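PDB 5CZW: myroilysin from Myroides profundi, which probably acts as a zinc-dependent metalloendopeptidase of the astacin (M12A) family of metzincins, kept latent by its propeptide through a cysteine-switch mechanism. Local coordinates for residues Y205-A210 with F216-N221. The protein carries 1 engineered substitution. Sequence-based numbering, arbitrary orientation.
Sequences YSISSA and FSVGNN
A single antiparallel bridge between I207 and V218 closes a loop just past the Met-turn of this astacin-family metallopeptidase, I207 following closely on Y205. As in astacins, Y205 is the tyrosine near the zinc, its side chain here about 5 Å from the metal and its ring meeting zinc ligand H147. I207 and V218 form a hydrogen-bonded pair: I207 N gives to V218 O (2.9 Å), and V218 N returns to I207 O (3.0 Å). Each acceptor also takes a CA-H...O contact, V218 O from S206 and I207 O from S217. On the apolar face, I207 and V218 lie across one another, CG2 of V218 resting 3.5 Å from I207 CG1. V218 chi1 of -49° sets this methyl between its own backbone N and carbonyl carbon, where it also packs tightly on Y205 O (3.1 Å). Farther along, I207 CG2, anti to its backbone N, lies 4.4 Å from F216 CE1, at the ring edge and near its plane; P157 touches F216, and I156 touches I207. Toward the metal, S206 and N220 both touch R133 of helix 128-143, and N220 also meets zinc ligand H137. Beyond the bridge, S208 OG accepts from A210 N (3.2 Å), an ST turn, while S209 CA makes a third CA-H...O contact, 3.5 Å from F216 O.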
ATOM      1  N   TYR A 205       1.611   7.337   7.147  1.00 12.48           N
ATOM      2  CA  TYR A 205       0.239   7.240   6.594  1.00 13.40           C
ATOM      3  C   TYR A 205      -0.225   8.586   6.106  1.00 14.37           C
ATOM      4  O   TYR A 205      -0.277   9.591   6.854  1.00 12.82           O
ATOM      5  CB  TYR A 205      -0.681   6.779   7.735  1.00 13.07           C
ATOM      6  CG  TYR A 205      -2.082   6.653   7.348  1.00 12.29           C
ATOM      7  CD1 TYR A 205      -2.450   5.740   6.439  1.00 13.13           C
ATOM      8  CD2 TYR A 205      -3.046   7.272   8.058  1.00 14.17           C
ATOM      9  CE1 TYR A 205      -3.762   5.561   6.082  1.00 13.54           C
ATOM     10  CE2 TYR A 205      -4.350   7.200   7.689  1.00 13.48           C
ATOM     11  CZ  TYR A 205      -4.733   6.284   6.728  1.00 13.13           C
ATOM     12  OH  TYR A 205      -6.074   6.107   6.392  1.00 16.62           O
ATOM     13  N   SER A 206      -0.474   8.662   4.823  1.00 15.69           N
ATOM     14  CA  SER A 206      -0.964   9.862   4.193  1.00 18.10           C
ATOM     15  C   SER A 206      -2.453  10.046   4.414  1.00 14.87           C
ATOM     16  O   SER A 206      -3.175   9.150   4.211  1.00 17.65           O
ATOM     17  CB  SER A 206      -0.776   9.690   2.693  1.00 20.18           C
ATOM     18  OG  SER A 206       0.566   9.574   2.424  1.00 21.61           O
ATOM     19  N   ILE A 207      -2.861  11.247   4.789  1.00 14.31           N
ATOM     20  CA  ILE A 207      -4.244  11.601   4.975  1.00 17.06           C
ATOM     21  C   ILE A 207      -4.607  12.558   3.843  1.00 16.25           C
ATOM     22  O   ILE A 207      -4.074  13.662   3.734  1.00 17.61           O
ATOM     23  CB  ILE A 207      -4.556  12.200   6.368  1.00 21.11           C
ATOM     24  CG1 ILE A 207      -4.249  11.112   7.425  1.00 23.50           C
ATOM     25  CG2 ILE A 207      -6.025  12.600   6.455  1.00 23.30           C
ATOM     26  CD1 ILE A 207      -4.141  11.561   8.858  1.00 23.68           C
ATOM     27  N   SER A 208      -5.527  12.113   3.001  1.00 16.69           N
ATOM     28  CA  SER A 208      -5.816  12.856   1.786  1.00 16.61           C
ATOM     29  C   SER A 208      -6.788  13.964   2.098  1.00 16.63           C
ATOM     30  O   SER A 208      -7.803  13.749   2.796  1.00 15.51           O
ATOM     31  CB  SER A 208      -6.440  11.929   0.768  1.00 16.44           C
ATOM     32  OG  SER A 208      -6.851  12.662  -0.332  1.00 17.90           O
ATOM     33  N   SER A 209      -6.598  15.124   1.477  1.00 20.85           N
ATOM     34  CA  SER A 209      -7.469  16.276   1.735  1.00 22.32           C
ATOM     35  C   SER A 209      -8.837  16.051   1.126  1.00 22.20           C
ATOM     36  O   SER A 209      -9.799  16.775   1.436  1.00 23.23           O
ATOM     37  CB  SER A 209      -6.884  17.584   1.164  1.00 22.81           C
ATOM     38  OG  SER A 209      -6.651  17.484  -0.222  1.00 25.74           O
ATOM     39  N   ALA A 210      -8.914  15.050   0.263  1.00 20.72           N
ATOM     40  CA  ALA A 210     -10.179  14.583  -0.283  1.00 19.59           C
ATOM     41  C   ALA A 210     -11.079  13.962   0.770  1.00 18.60           C
ATOM     42  O   ALA A 210     -12.263  13.735   0.458  1.00 21.98           O
ATOM     43  CB  ALA A 210      -9.919  13.601  -1.410  1.00 20.64           C
ATOM     44  N   PHE A 216      -7.145  19.931   5.414  1.00 31.88           N
ATOM     45  CA  PHE A 216      -6.145  19.291   6.185  1.00 28.57           C
ATOM     46  C   PHE A 216      -5.635  18.113   5.394  1.00 25.61           C
ATOM     47  O   PHE A 216      -6.370  17.434   4.832  1.00 26.41           O
ATOM     48  CB  PHE A 216      -6.782  18.780   7.477  1.00 29.50           C
ATOM     49  CG  PHE A 216      -5.851  18.042   8.345  1.00 29.96           C
ATOM     50  CD1 PHE A 216      -5.688  16.701   8.209  1.00 30.04           C
ATOM     51  CD2 PHE A 216      -5.098  18.689   9.278  1.00 31.16           C
ATOM     52  CE1 PHE A 216      -4.821  16.002   8.980  1.00 30.68           C
ATOM     53  CE2 PHE A 216      -4.211  17.996  10.041  1.00 32.26           C
ATOM     54  CZ  PHE A 216      -4.087  16.649   9.907  1.00 32.66           C
ATOM     55  N   SER A 217      -4.334  17.910   5.392  1.00 27.50           N
ATOM     56  CA  SER A 217      -3.717  16.738   4.740  1.00 25.45           C
ATOM     57  C   SER A 217      -2.462  16.380   5.497  1.00 27.51           C
ATOM     58  O   SER A 217      -1.929  17.196   6.242  1.00 25.01           O
ATOM     59  CB  SER A 217      -3.402  17.018   3.261  1.00 29.64           C
ATOM     60  OG  SER A 217      -2.327  17.944   3.092  1.00 27.02           O
ATOM     61  N   VAL A 218      -2.024  15.138   5.354  1.00 24.72           N
ATOM     62  CA  VAL A 218      -0.685  14.771   5.790  1.00 29.71           C
ATOM     63  C   VAL A 218      -0.043  13.899   4.724  1.00 30.44           C
ATOM     64  O   VAL A 218      -0.684  13.040   4.131  1.00 26.64           O
ATOM     65  CB  VAL A 218      -0.619  14.051   7.170  1.00 31.57           C
ATOM     66  CG1 VAL A 218      -1.427  14.796   8.213  1.00 36.15           C
ATOM     67  CG2 VAL A 218      -1.050  12.606   7.119  1.00 32.71           C
ATOM     68  N   GLY A 219       1.227  14.149   4.499  1.00 31.99           N
ATOM     69  CA  GLY A 219       1.995  13.466   3.505  1.00 34.30           C
ATOM     70  C   GLY A 219       3.125  12.600   3.983  1.00 38.67           C
ATOM     71  O   GLY A 219       3.570  12.594   5.127  1.00 41.83           O
ATOM     72  N   ASN A 220       3.598  11.888   2.991  1.00 41.18           N
ATOM     73  CA  ASN A 220       4.560  10.866   2.952  1.00 39.20           C
ATOM     74  C   ASN A 220       5.879  11.379   2.465  1.00 31.30           C
ATOM     75  O   ASN A 220       5.949  12.163   1.597  1.00 32.06           O
ATOM     76  CB  ASN A 220       4.059   9.990   1.746  1.00 40.79           C
ATOM     77  CG  ASN A 220       3.977   8.541   2.036  1.00 46.72           C
ATOM     78  OD1 ASN A 220       4.955   7.817   2.024  1.00 55.66           O
ATOM     79  ND2 ASN A 220       2.756   8.078   2.169  1.00 43.33           N
ATOM     80  N   ASN A 221       6.915  10.880   3.025  1.00 26.29           N
ATOM     81  CA  ASN A 221       8.225  11.120   2.591  1.00 25.06           C
ATOM     82  C   ASN A 221       8.330  10.237   1.294  1.00 21.95           C
ATOM     83  O   ASN A 221       7.515   9.369   1.113  1.00 22.34           O
ATOM     84  CB  ASN A 221       9.067  10.655   3.763  1.00 29.51           C
ATOM     85  CG  ASN A 221       8.558  11.259   5.111  1.00 30.53           C
ATOM     86  OD1 ASN A 221       8.956  12.353   5.422  1.00 35.11           O
ATOM     87  ND2 ASN A 221       7.602  10.596   5.825  1.00 21.75           N
TER